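Local structure of tartronic semialdehyde reductase (Salmonella typhimurium, 1YB4) at residues L181-V186 / S214-V219; R227-G232 / H279-Q284; L237-L242 / E264-C269. The protein catalyses the NAD(P)H-dependent reduction of tartronate semialdehyde (2-hydroxy-3-oxopropanoate) to (R)-glycerate, as a member of the 3-hydroxyisobutyrate dehydrogenase-related family. All coordinates share one frame; numbering follows the deposited sequence.

Interaction 1: L181-V186 / S214-V219; sequences LNIEAV and SRILEV
I216, in the first turn of helix 215-225, lies against N182, I183 and V186 of the long helix 167-195. Its CB already faces CB of N182, and CG1 comes closer still, 3.6 Å from that same N182 CB. The other branch, CG2, is trans to the backbone N; it sits on the backbone of I183 (I216 CG2 to I183 N, 3.8 Å) and meets CG2 of V186 at 3.9 Å. The tip, CD1, ends near CG1 of I183. The next residue, L217, crosses V186 at about a right angle, CD1 of L217 touching CG1 of V186 at 3.5 Å. The two helix segments run at 53° to each other, their axes 9.2 Å apart. S214 is the N-cap of helix 215-225, its OG accepting from L217 N (2.6 Å) in a nearly straight bond of 170°. A water accepts from ND2 of N182 at 3.0 Å and, weakly, from I216 N. M224 covers I183 and V186 further along, while N182 also packs on N182 of a second subunit. The join between the helices is therefore aliphatic, with the serine cap on L217 N and a water, bound mainly by N182, at its margin.

Interaction 2: R227-G232 / H279-Q284; sequences RTFEPG and HSAMVQ
The loop between helices 215-225 and 235-251 packs here on the short 3-10 turn that leads into helix 283-290, within the all-helical C-terminal part of the chain. F229 carries most of the contact. With chi1 at -52°, its CG swings beside the backbone N, which carries the ring over to S280 and A281. The OG of S280 lies at the ring edge, in its plane, 3.4 Å from CD1 of F229. CA of A281 approaches obliquely, in an off-centre CH-pi contact 4.2 Å from the centroid of the F229 ring and 30° off its normal; the methyl of A281 also touches CD1 of F229. At the far end of the ring CZ of F229 meets CG1 of V283 at 3.9 Å, the two side chains crossing at about a right angle. R227, bent at chi2 and chi3, folds back so that CZ of F229 stands over the centre of its guanidinium, 4.1 Å above the plane. NH2 of R227 is 4.2 Å from NE2 of Q284, with guanidinium and amide planes 72° apart. The polar ends find their partners beyond the two segments: NH1 of R227 in a salt bridge to E287 and a hydrogen bond to M224 O, OG of S280 in a hydrogen bond to D278. V283 also leans on M224 of helix 215-225. The contact thus depends on a phenylalanine ring packed on A281 and V283 with a serine hydroxyl at its edge, while the arginine and serine are held by acidic residues flanking segment 279-284, E287 and D278.

Interaction 3: L237-L242 / E264-C269; sequences LHQKDL and ELFNTC
F266, on helix 257-271, makes the main contact with helix 235-251, meeting H238, Q239 and L242. Its CB lies beside the aliphatic part of Q239, with CG of Q239 3.8 Å from CB of F266, and the two side chains slide past each other in opposite directions. Further out, the ring comes up against H238 and L242. CE2 of F266 stands over one face of the H238 ring and 3.9 Å from CB of H238; the two ring planes are inclined at 41°, their centroids 5.4 Å apart. CD1 of L242 touches the edge of the F266 ring, near its plane, 3.5 Å from CE2 of F266, the leucine side chain crossing the phenylalanine at about a right angle. Next in sequence, N267 brings its amide up to that of Q239, the planes 64° apart. ND2 of N267 donates to OE1 of E264, about one turn earlier, at 3.3 Å, and meets it from above the carboxylate plane. The same OE1 of E264 also accepts from the backbone N of L256 of a third subunit, so this part of helix 257-271 borders a subunit interface. The helix segments are close to antiparallel, at 154°, with axes 10.2 Å apart. On the other side of the pair, NE2 of H238 hydrogen-bonds to Q176 O of helix 167-195. The contact thus sets a phenylalanine over one face of a histidine that is tied to the Q176 backbone and whose side chain is about 8 Å from that of K172, the predicted active-site lysine.

All three contacts belong to the C-terminal, helical part of the chain. From the N terminus, helix 167-195 comes first, and interaction 1 closes the 27-residue loop that brings helix 215-225 back onto it. The chain then runs through 227-232, where interaction 2 begins; its partner 279-284 returns after 46 intervening residues. Interaction 3 pairs helices 235-251 and 257-271 within that span, so it is nested in interaction 2, while interaction 1 precedes both. The three meet around segment 279-284: I183 of interaction 1 touches H279, S280 and M282, M282 packs on L265 and C269, and H279 probably hydrogen-bonds H238 of interaction 3.

Interaction 1: L181-V186 / S214-V219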
ATOM      1  N   LEU A 181      11.764  -1.733  -5.993  1.00 25.37           N
ATOM      2  CA  LEU A 181      11.597  -1.297  -4.627  1.00 25.37           C
ATOM      3  C   LEU A 181      12.748  -0.389  -4.141  1.00 24.53           C
ATOM      4  O   LEU A 181      12.501   0.569  -3.406  1.00 21.84           O
ATOM      5  CB  LEU A 181      11.408  -2.521  -3.713  1.00 24.16           C
ATOM      6  CG  LEU A 181       9.937  -2.954  -3.653  1.00 22.63           C
ATOM      7  CD1 LEU A 181       9.416  -3.227  -5.066  1.00 14.51           C
ATOM      8  CD2 LEU A 181       9.801  -4.179  -2.770  1.00 17.36           C
ATOM      9  N   ASN A 182      13.991  -0.671  -4.552  1.00 23.20           N
ATOM     10  CA  ASN A 182      15.137   0.158  -4.138  1.00 21.86           C
ATOM     11  C   ASN A 182      15.038   1.542  -4.776  1.00 23.61           C
ATOM     12  O   ASN A 182      15.282   2.559  -4.113  1.00 24.97           O
ATOM     13  CB  ASN A 182      16.455  -0.505  -4.522  1.00 17.27           C
ATOM     14  CG  ASN A 182      16.884  -1.545  -3.519  1.00 20.33           C
ATOM     15  OD1 ASN A 182      16.060  -2.060  -2.759  1.00 20.89           O
ATOM     16  ND2 ASN A 182      18.175  -1.871  -3.510  1.00 15.37           N
ATOM     17  N   ILE A 183      14.652   1.585  -6.051  1.00 23.86           N
ATOM     18  CA  ILE A 183      14.502   2.865  -6.735  1.00 23.56           C
ATOM     19  C   ILE A 183      13.418   3.690  -6.042  1.00 23.94           C
ATOM     20  O   ILE A 183      13.580   4.890  -5.834  1.00 25.87           O
ATOM     21  CB  ILE A 183      14.125   2.686  -8.240  1.00 20.43           C
ATOM     22  CG1 ILE A 183      15.319   2.111  -9.008  1.00 19.44           C
ATOM     23  CG2 ILE A 183      13.746   4.019  -8.846  1.00 12.59           C
ATOM     24  CD1 ILE A 183      15.010   1.711 -10.464  1.00 22.06           C
ATOM     25  N   GLU A 184      12.319   3.046  -5.664  1.00 23.36           N
ATOM     26  CA  GLU A 184      11.234   3.764  -5.017  1.00 23.02           C
ATOM     27  C   GLU A 184      11.680   4.245  -3.639  1.00 24.96           C
ATOM     28  O   GLU A 184      11.317   5.341  -3.199  1.00 25.27           O
ATOM     29  CB  GLU A 184      10.007   2.860  -4.914  1.00 25.41           C
ATOM     30  CG  GLU A 184       8.679   3.593  -4.734  1.00 24.91           C
ATOM     31  CD  GLU A 184       8.386   3.954  -3.291  1.00 29.44           C
ATOM     32  OE1 GLU A 184       9.010   3.358  -2.383  1.00 25.57           O
ATOM     33  OE2 GLU A 184       7.511   4.821  -3.066  1.00 29.03           O
ATOM     34  N   ALA A 185      12.483   3.433  -2.964  1.00 24.72           N
ATOM     35  CA  ALA A 185      12.965   3.812  -1.645  1.00 27.40           C
ATOM     36  C   ALA A 185      13.818   5.086  -1.705  1.00 27.29           C
ATOM     37  O   ALA A 185      13.592   6.029  -0.947  1.00 29.51           O
ATOM     38  CB  ALA A 185      13.748   2.665  -1.020  1.00 24.47           C
ATOM     39  N   VAL A 186      14.792   5.119  -2.608  1.00 27.12           N
ATOM     40  CA  VAL A 186      15.643   6.300  -2.745  1.00 25.61           C
ATOM     41  C   VAL A 186      14.769   7.526  -3.069  1.00 25.71           C
ATOM     42  O   VAL A 186      15.040   8.637  -2.595  1.00 27.84           O
ATOM     43  CB  VAL A 186      16.716   6.083  -3.862  1.00 23.76           C
ATOM     44  CG1 VAL A 186      17.680   7.271  -3.930  1.00 17.62           C
ATOM     45  CG2 VAL A 186      17.487   4.790  -3.572  1.00 19.87           C
ATOM     46  N   SER A 214      23.541   1.401  -1.434  1.00 32.68           N
ATOM     47  CA  SER A 214      23.043   0.505  -2.463  1.00 33.71           C
ATOM     48  C   SER A 214      23.616   0.865  -3.827  1.00 34.69           C
ATOM     49  O   SER A 214      24.114   1.977  -4.038  1.00 33.10           O
ATOM     50  CB  SER A 214      21.511   0.574  -2.551  1.00 33.51           C
ATOM     51  OG  SER A 214      21.088   1.603  -3.440  1.00 31.95           O
ATOM     52  N   ARG A 215      23.519  -0.079  -4.758  1.00 35.46           N
ATOM     53  CA  ARG A 215      23.992   0.131  -6.116  1.00 35.69           C
ATOM     54  C   ARG A 215      23.021   1.083  -6.810  1.00 34.61           C
ATOM     55  O   ARG A 215      23.373   1.733  -7.801  1.00 34.92           O
ATOM     56  CB  ARG A 215      24.046  -1.207  -6.845  1.00 39.51           C
ATOM     57  CG  ARG A 215      24.539  -1.137  -8.262  1.00 44.27           C
ATOM     58  CD  ARG A 215      25.900  -0.479  -8.369  1.00 48.92           C
ATOM     59  NE  ARG A 215      26.378  -0.541  -9.745  1.00 53.18           N
ATOM     60  CZ  ARG A 215      27.292   0.272 -10.265  1.00 56.53           C
ATOM     61  NH1 ARG A 215      27.844   1.232  -9.522  1.00 56.40           N
ATOM     62  NH2 ARG A 215      27.658   0.122 -11.533  1.00 54.96           N
ATOM     63  N   ILE A 216      21.804   1.160  -6.259  1.00 31.87           N
ATOM     64  CA  ILE A 216      20.726   2.017  -6.763  1.00 30.14           C
ATOM     65  C   ILE A 216      20.864   3.469  -6.300  1.00 30.47           C
ATOM     66  O   ILE A 216      20.683   4.392  -7.095  1.00 30.30           O
ATOM     67  CB  ILE A 216      19.334   1.497  -6.301  1.00 31.43           C
ATOM     68  CG1 ILE A 216      19.035   0.161  -6.975  1.00 31.67           C
ATOM     69  CG2 ILE A 216      18.239   2.532  -6.616  1.00 25.26           C
ATOM     70  CD1 ILE A 216      18.973   0.255  -8.462  1.00 32.44           C
ATOM     71  N   LEU A 217      21.140   3.673  -5.011  1.00 27.60           N
ATOM     72  CA  LEU A 217      21.324   5.026  -4.492  1.00 28.16           C
ATOM     73  C   LEU A 217      22.537   5.662  -5.168  1.00 30.93           C
ATOM     74  O   LEU A 217      22.564   6.856  -5.439  1.00 29.69           O
ATOM     75  CB  LEU A 217      21.557   4.987  -2.985  1.00 27.54           C
ATOM     76  CG  LEU A 217      21.978   6.301  -2.321  1.00 25.85           C
ATOM     77  CD1 LEU A 217      20.850   7.327  -2.446  1.00 26.25           C
ATOM     78  CD2 LEU A 217      22.334   6.047  -0.859  1.00 17.80           C
ATOM     79  N   GLU A 218      23.545   4.849  -5.443  1.00 34.16           N
ATOM     80  CA  GLU A 218      24.747   5.349  -6.083  1.00 40.16           C
ATOM     81  C   GLU A 218      24.493   5.828  -7.507  1.00 41.24           C
ATOM     82  O   GLU A 218      24.738   6.995  -7.832  1.00 43.24           O
ATOM     83  CB  GLU A 218      25.816   4.269  -6.109  1.00 43.63           C
ATOM     84  CG  GLU A 218      27.164   4.784  -6.534  1.00 48.65           C
ATOM     85  CD  GLU A 218      28.128   3.664  -6.802  1.00 52.18           C
ATOM     86  OE1 GLU A 218      28.000   2.607  -6.135  1.00 51.95           O
ATOM     87  OE2 GLU A 218      29.011   3.849  -7.670  1.00 54.96           O
ATOM     88  N   VAL A 219      24.009   4.923  -8.355  1.00 39.98           N
ATOM     89  CA  VAL A 219      23.732   5.261  -9.738  1.00 40.21           C
ATOM     90  C   VAL A 219      22.431   6.029  -9.915  1.00 40.81           C
ATOM     91  O   VAL A 219      22.450   7.211 -10.262  1.00 42.02           O
ATOM     92  CB  VAL A 219      23.692   4.003 -10.627  1.00 43.30           C
ATOM     93  CG1 VAL A 219      23.417   4.407 -12.083  1.00 42.57           C
ATOM     94  CG2 VAL A 219      25.032   3.242 -10.530  1.00 43.80           C
TER
HETATM   95  O   HOH W   1      20.683  -1.782  -5.215  1.00 39.64           O

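Interaction 2: R227-G232 / H279-Q284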
ATOM      1  N   ARG A 227      18.686  15.202 -12.734  1.00 41.87           N
ATOM      2  CA  ARG A 227      17.537  15.086 -13.650  1.00 39.90           C
ATOM      3  C   ARG A 227      17.882  14.428 -14.989  1.00 35.51           C
ATOM      4  O   ARG A 227      17.318  14.774 -16.026  1.00 32.57           O
ATOM      5  CB  ARG A 227      16.919  16.462 -13.907  1.00 41.73           C
ATOM      6  CG  ARG A 227      16.831  17.328 -12.664  1.00 45.08           C
ATOM      7  CD  ARG A 227      16.000  16.663 -11.594  1.00 44.71           C
ATOM      8  NE  ARG A 227      14.577  16.670 -11.928  1.00 45.69           N
ATOM      9  CZ  ARG A 227      13.655  16.031 -11.220  1.00 42.81           C
ATOM     10  NH1 ARG A 227      14.017  15.337 -10.147  1.00 43.84           N
ATOM     11  NH2 ARG A 227      12.382  16.084 -11.579  1.00 38.85           N
ATOM     12  N   THR A 228      18.794  13.464 -14.956  1.00 35.20           N
ATOM     13  CA  THR A 228      19.205  12.770 -16.167  1.00 36.08           C
ATOM     14  C   THR A 228      18.474  11.431 -16.268  1.00 36.58           C
ATOM     15  O   THR A 228      18.895  10.436 -15.684  1.00 37.48           O
ATOM     16  CB  THR A 228      20.752  12.569 -16.179  1.00 36.89           C
ATOM     17  OG1 THR A 228      21.102  11.377 -15.469  1.00 36.63           O
ATOM     18  CG2 THR A 228      21.444  13.763 -15.499  1.00 32.02           C
ATOM     19  N   PHE A 229      17.372  11.430 -17.019  1.00 38.32           N
ATOM     20  CA  PHE A 229      16.522  10.254 -17.202  1.00 39.79           C
ATOM     21  C   PHE A 229      16.522   9.598 -18.588  1.00 43.04           C
ATOM     22  O   PHE A 229      15.627   8.806 -18.900  1.00 42.48           O
ATOM     23  CB  PHE A 229      15.078  10.611 -16.849  1.00 37.49           C
ATOM     24  CG  PHE A 229      14.921  11.244 -15.502  1.00 33.49           C
ATOM     25  CD1 PHE A 229      15.314  10.562 -14.351  1.00 32.61           C
ATOM     26  CD2 PHE A 229      14.384  12.519 -15.384  1.00 29.54           C
ATOM     27  CE1 PHE A 229      15.175  11.137 -13.100  1.00 28.54           C
ATOM     28  CE2 PHE A 229      14.238  13.109 -14.144  1.00 30.49           C
ATOM     29  CZ  PHE A 229      14.636  12.414 -12.993  1.00 31.34           C
ATOM     30  N   GLU A 230      17.495   9.920 -19.431  1.00 47.83           N
ATOM     31  CA  GLU A 230      17.520   9.301 -20.749  1.00 52.53           C
ATOM     32  C   GLU A 230      17.532   7.800 -20.522  1.00 52.49           C
ATOM     33  O   GLU A 230      18.195   7.304 -19.610  1.00 51.65           O
ATOM     34  CB  GLU A 230      18.755   9.726 -21.561  1.00 57.76           C
ATOM     35  CG  GLU A 230      18.690  11.157 -22.114  1.00 64.23           C
ATOM     36  CD  GLU A 230      19.315  12.189 -21.182  1.00 68.67           C
ATOM     37  OE1 GLU A 230      19.011  12.174 -19.969  1.00 69.99           O
ATOM     38  OE2 GLU A 230      20.112  13.027 -21.668  1.00 72.85           O
ATOM     39  N   PRO A 231      16.785   7.058 -21.342  1.00 52.54           N
ATOM     40  CA  PRO A 231      16.708   5.604 -21.228  1.00 52.96           C
ATOM     41  C   PRO A 231      18.005   4.831 -21.002  1.00 54.26           C
ATOM     42  O   PRO A 231      19.067   5.127 -21.562  1.00 53.79           O
ATOM     43  CB  PRO A 231      16.006   5.202 -22.515  1.00 52.50           C
ATOM     44  CG  PRO A 231      15.019   6.308 -22.672  1.00 54.50           C
ATOM     45  CD  PRO A 231      15.855   7.548 -22.374  1.00 54.21           C
ATOM     46  N   GLY A 232      17.872   3.834 -20.142  1.00 55.24           N
ATOM     47  CA  GLY A 232      18.941   2.928 -19.793  1.00 53.76           C
ATOM     48  C   GLY A 232      18.095   1.683 -19.629  1.00 53.21           C
ATOM     49  O   GLY A 232      18.495   0.576 -19.987  1.00 57.57           O
ATOM     50  N   HIS A 279      13.940   4.086 -15.591  1.00 33.52           N
ATOM     51  CA  HIS A 279      13.146   3.822 -14.402  1.00 33.97           C
ATOM     52  C   HIS A 279      13.557   4.642 -13.185  1.00 36.18           C
ATOM     53  O   HIS A 279      12.910   4.571 -12.130  1.00 35.80           O
ATOM     54  CB  HIS A 279      13.117   2.325 -14.072  1.00 35.07           C
ATOM     55  CG  HIS A 279      14.463   1.676 -14.013  1.00 35.22           C
ATOM     56  ND1 HIS A 279      14.620   0.324 -13.793  1.00 33.74           N
ATOM     57  CD2 HIS A 279      15.710   2.191 -14.095  1.00 34.57           C
ATOM     58  CE1 HIS A 279      15.906   0.034 -13.736  1.00 33.11           C
ATOM     59  NE2 HIS A 279      16.591   1.149 -13.916  1.00 35.71           N
ATOM     60  N   SER A 280      14.622   5.430 -13.326  1.00 33.44           N
ATOM     61  CA  SER A 280      15.055   6.290 -12.234  1.00 31.61           C
ATOM     62  C   SER A 280      14.056   7.448 -12.228  1.00 29.43           C
ATOM     63  O   SER A 280      13.955   8.207 -11.264  1.00 31.56           O
ATOM     64  CB  SER A 280      16.483   6.803 -12.473  1.00 34.50           C
ATOM     65  OG  SER A 280      16.580   7.502 -13.703  1.00 38.42           O
ATOM     66  N   ALA A 281      13.306   7.559 -13.317  1.00 25.96           N
ATOM     67  CA  ALA A 281      12.286   8.586 -13.460  1.00 26.63           C
ATOM     68  C   ALA A 281      11.151   8.368 -12.450  1.00 28.98           C
ATOM     69  O   ALA A 281      10.233   9.189 -12.318  1.00 29.02           O
ATOM     70  CB  ALA A 281      11.744   8.563 -14.867  1.00 26.61           C
HETATM   71  N   MSE A 282      11.222   7.239 -11.760  1.00 28.59           N
HETATM   72  CA  MSE A 282      10.260   6.875 -10.734  1.00 31.20           C
HETATM   73  C   MSE A 282      10.043   8.037  -9.783  1.00 30.67           C
HETATM   74  O   MSE A 282       8.918   8.319  -9.387  1.00 32.53           O
HETATM   75  CB  MSE A 282      10.797   5.673  -9.944  1.00 37.76           C
HETATM   76  CG  MSE A 282      10.136   5.407  -8.599  1.00 42.97           C
HETATM   77 SE   MSE A 282       8.347   4.718  -8.778  1.00 56.35          SE
HETATM   78  CE  MSE A 282       7.387   6.242  -8.194  1.00 53.78           C
ATOM     79  N   VAL A 283      11.135   8.708  -9.429  1.00 29.93           N
ATOM     80  CA  VAL A 283      11.109   9.813  -8.481  1.00 27.13           C
ATOM     81  C   VAL A 283      10.065  10.857  -8.799  1.00 26.78           C
ATOM     82  O   VAL A 283       9.513  11.502  -7.901  1.00 29.90           O
ATOM     83  CB  VAL A 283      12.511  10.485  -8.378  1.00 27.01           C
ATOM     84  CG1 VAL A 283      12.912  11.061  -9.719  1.00 25.27           C
ATOM     85  CG2 VAL A 283      12.510  11.559  -7.289  1.00 23.69           C
ATOM     86  N   GLN A 284       9.774  11.022 -10.077  1.00 29.07           N
ATOM     87  CA  GLN A 284       8.786  12.016 -10.479  1.00 31.09           C
ATOM     88  C   GLN A 284       7.401  11.720  -9.907  1.00 28.18           C
ATOM     89  O   GLN A 284       6.627  12.639  -9.646  1.00 25.76           O
ATOM     90  CB  GLN A 284       8.716  12.102 -12.009  1.00 34.93           C
ATOM     91  CG  GLN A 284      10.018  12.568 -12.641  1.00 39.30           C
ATOM     92  CD  GLN A 284       9.864  12.919 -14.106  1.00 42.18           C
ATOM     93  OE1 GLN A 284       9.623  12.051 -14.947  1.00 47.15           O
ATOM     94  NE2 GLN A 284       9.992  14.203 -14.418  1.00 43.57           N
TER

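Interaction 3: L237-L242 / E264-C269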
ATOM      1  N   LEU A 237       9.245  -0.958 -19.676  1.00 30.97           N
ATOM      2  CA  LEU A 237       9.886  -2.258 -19.580  1.00 30.42           C
ATOM      3  C   LEU A 237       9.810  -2.824 -18.154  1.00 30.73           C
ATOM      4  O   LEU A 237       9.426  -3.984 -17.936  1.00 27.89           O
ATOM      5  CB  LEU A 237      11.339  -2.128 -20.027  1.00 29.14           C
ATOM      6  CG  LEU A 237      11.537  -2.596 -21.461  1.00 36.07           C
ATOM      7  CD1 LEU A 237      12.643  -1.788 -22.136  1.00 40.31           C
ATOM      8  CD2 LEU A 237      11.848  -4.105 -21.439  1.00 37.74           C
ATOM      9  N   HIS A 238      10.187  -2.003 -17.180  1.00 29.43           N
ATOM     10  CA  HIS A 238      10.127  -2.449 -15.803  1.00 30.91           C
ATOM     11  C   HIS A 238       8.662  -2.730 -15.447  1.00 30.30           C
ATOM     12  O   HIS A 238       8.376  -3.481 -14.507  1.00 30.74           O
ATOM     13  CB  HIS A 238      10.735  -1.395 -14.858  1.00 30.00           C
ATOM     14  CG  HIS A 238      11.367  -1.984 -13.637  1.00 27.47           C
ATOM     15  ND1 HIS A 238      12.309  -1.311 -12.887  1.00 27.73           N
ATOM     16  CD2 HIS A 238      11.201  -3.190 -13.042  1.00 24.88           C
ATOM     17  CE1 HIS A 238      12.697  -2.079 -11.883  1.00 28.77           C
ATOM     18  NE2 HIS A 238      12.039  -3.225 -11.955  1.00 29.18           N
ATOM     19  N   GLN A 239       7.733  -2.137 -16.201  1.00 30.05           N
ATOM     20  CA  GLN A 239       6.303  -2.372 -15.957  1.00 29.69           C
ATOM     21  C   GLN A 239       5.962  -3.808 -16.353  1.00 29.31           C
ATOM     22  O   GLN A 239       5.356  -4.550 -15.580  1.00 27.80           O
ATOM     23  CB  GLN A 239       5.433  -1.393 -16.757  1.00 27.05           C
ATOM     24  CG  GLN A 239       5.387   0.023 -16.202  1.00 26.46           C
ATOM     25  CD  GLN A 239       3.976   0.487 -15.873  1.00 29.31           C
ATOM     26  OE1 GLN A 239       3.375   0.036 -14.898  1.00 30.49           O
ATOM     27  NE2 GLN A 239       3.437   1.386 -16.692  1.00 27.09           N
ATOM     28  N   LYS A 240       6.362  -4.185 -17.563  1.00 30.33           N
ATOM     29  CA  LYS A 240       6.122  -5.530 -18.057  1.00 33.00           C
ATOM     30  C   LYS A 240       6.757  -6.525 -17.066  1.00 33.57           C
ATOM     31  O   LYS A 240       6.157  -7.550 -16.731  1.00 32.39           O
ATOM     32  CB  LYS A 240       6.715  -5.676 -19.472  1.00 35.89           C
ATOM     33  CG  LYS A 240       6.522  -7.043 -20.172  1.00 42.26           C
ATOM     34  CD  LYS A 240       7.714  -8.007 -19.968  1.00 45.82           C
ATOM     35  CE  LYS A 240       9.055  -7.349 -20.335  1.00 50.37           C
ATOM     36  NZ  LYS A 240      10.243  -8.243 -20.155  1.00 50.90           N
ATOM     37  N   ASP A 241       7.960  -6.215 -16.579  1.00 32.77           N
ATOM     38  CA  ASP A 241       8.606  -7.109 -15.623  1.00 31.44           C
ATOM     39  C   ASP A 241       7.832  -7.226 -14.304  1.00 30.87           C
ATOM     40  O   ASP A 241       7.581  -8.337 -13.838  1.00 30.87           O
ATOM     41  CB  ASP A 241      10.048  -6.666 -15.337  1.00 31.71           C
ATOM     42  CG  ASP A 241      11.004  -7.044 -16.451  1.00 32.90           C
ATOM     43  OD1 ASP A 241      10.820  -8.135 -17.039  1.00 31.31           O
ATOM     44  OD2 ASP A 241      11.940  -6.259 -16.725  1.00 32.98           O
ATOM     45  N   LEU A 242       7.455  -6.099 -13.701  1.00 27.27           N
ATOM     46  CA  LEU A 242       6.711  -6.157 -12.447  1.00 28.49           C
ATOM     47  C   LEU A 242       5.409  -6.913 -12.639  1.00 28.10           C
ATOM     48  O   LEU A 242       4.837  -7.414 -11.685  1.00 27.75           O
ATOM     49  CB  LEU A 242       6.427  -4.760 -11.898  1.00 26.20           C
ATOM     50  CG  LEU A 242       7.660  -4.003 -11.388  1.00 28.04           C
ATOM     51  CD1 LEU A 242       7.190  -2.763 -10.615  1.00 22.62           C
ATOM     52  CD2 LEU A 242       8.518  -4.913 -10.494  1.00 19.67           C
ATOM     53  N   GLU A 264       1.832   0.427  -9.433  1.00 26.82           N
ATOM     54  CA  GLU A 264       0.853   1.506  -9.517  1.00 27.27           C
ATOM     55  C   GLU A 264       1.535   2.865  -9.671  1.00 27.24           C
ATOM     56  O   GLU A 264       1.034   3.739 -10.381  1.00 25.18           O
ATOM     57  CB  GLU A 264      -0.049   1.507  -8.278  1.00 26.71           C
ATOM     58  CG  GLU A 264      -0.885   0.258  -8.142  1.00 29.33           C
ATOM     59  CD  GLU A 264      -1.624  -0.088  -9.427  1.00 28.68           C
ATOM     60  OE1 GLU A 264      -2.438   0.738  -9.891  1.00 30.76           O
ATOM     61  OE2 GLU A 264      -1.387  -1.187  -9.975  1.00 26.89           O
ATOM     62  N   LEU A 265       2.664   3.044  -8.988  1.00 26.01           N
ATOM     63  CA  LEU A 265       3.409   4.296  -9.087  1.00 27.43           C
ATOM     64  C   LEU A 265       3.933   4.452 -10.532  1.00 26.98           C
ATOM     65  O   LEU A 265       3.982   5.561 -11.074  1.00 25.18           O
ATOM     66  CB  LEU A 265       4.562   4.311  -8.076  1.00 23.88           C
ATOM     67  CG  LEU A 265       4.210   4.351  -6.576  1.00 25.78           C
ATOM     68  CD1 LEU A 265       5.478   4.228  -5.756  1.00 18.92           C
ATOM     69  CD2 LEU A 265       3.497   5.644  -6.229  1.00 22.52           C
ATOM     70  N   PHE A 266       4.313   3.336 -11.153  1.00 27.09           N
ATOM     71  CA  PHE A 266       4.773   3.373 -12.544  1.00 29.39           C
ATOM     72  C   PHE A 266       3.606   3.789 -13.426  1.00 28.51           C
ATOM     73  O   PHE A 266       3.800   4.375 -14.487  1.00 30.71           O
ATOM     74  CB  PHE A 266       5.291   2.003 -13.016  1.00 24.77           C
ATOM     75  CG  PHE A 266       6.726   1.722 -12.629  1.00 24.27           C
ATOM     76  CD1 PHE A 266       7.649   2.755 -12.523  1.00 21.09           C
ATOM     77  CD2 PHE A 266       7.153   0.414 -12.393  1.00 25.63           C
ATOM     78  CE1 PHE A 266       8.962   2.496 -12.190  1.00 23.34           C
ATOM     79  CE2 PHE A 266       8.476   0.139 -12.054  1.00 24.77           C
ATOM     80  CZ  PHE A 266       9.381   1.181 -11.952  1.00 24.98           C
ATOM     81  N   ASN A 267       2.390   3.471 -12.985  1.00 29.05           N
ATOM     82  CA  ASN A 267       1.197   3.830 -13.733  1.00 27.34           C
ATOM     83  C   ASN A 267       1.056   5.341 -13.690  1.00 27.51           C
ATOM     84  O   ASN A 267       0.587   5.953 -14.649  1.00 29.95           O
ATOM     85  CB  ASN A 267      -0.059   3.175 -13.145  1.00 22.82           C
ATOM     86  CG  ASN A 267      -0.212   1.721 -13.552  1.00 21.51           C
ATOM     87  OD1 ASN A 267       0.386   1.277 -14.524  1.00 21.89           O
ATOM     88  ND2 ASN A 267      -1.036   0.977 -12.816  1.00 20.68           N
ATOM     89  N   THR A 268       1.457   5.940 -12.573  1.00 25.83           N
ATOM     90  CA  THR A 268       1.396   7.389 -12.441  1.00 25.94           C
ATOM     91  C   THR A 268       2.452   8.005 -13.363  1.00 24.92           C
ATOM     92  O   THR A 268       2.204   9.029 -13.987  1.00 22.89           O
ATOM     93  CB  THR A 268       1.598   7.817 -10.952  1.00 29.66           C
ATOM     94  OG1 THR A 268       0.427   7.461 -10.204  1.00 30.76           O
ATOM     95  CG2 THR A 268       1.812   9.327 -10.817  1.00 28.16           C
ATOM     96  N   CYS A 269       3.611   7.366 -13.488  1.00 24.31           N
ATOM     97  CA  CYS A 269       4.638   7.888 -14.385  1.00 27.78           C
ATOM     98  C   CYS A 269       4.112   7.851 -15.837  1.00 30.64           C
ATOM     99  O   CYS A 269       4.099   8.880 -16.536  1.00 30.68           O
ATOM    100  CB  CYS A 269       5.933   7.072 -14.281  1.00 27.09           C
ATOM    101  SG  CYS A 269       6.781   7.134 -12.656  1.00 30.42           S
TER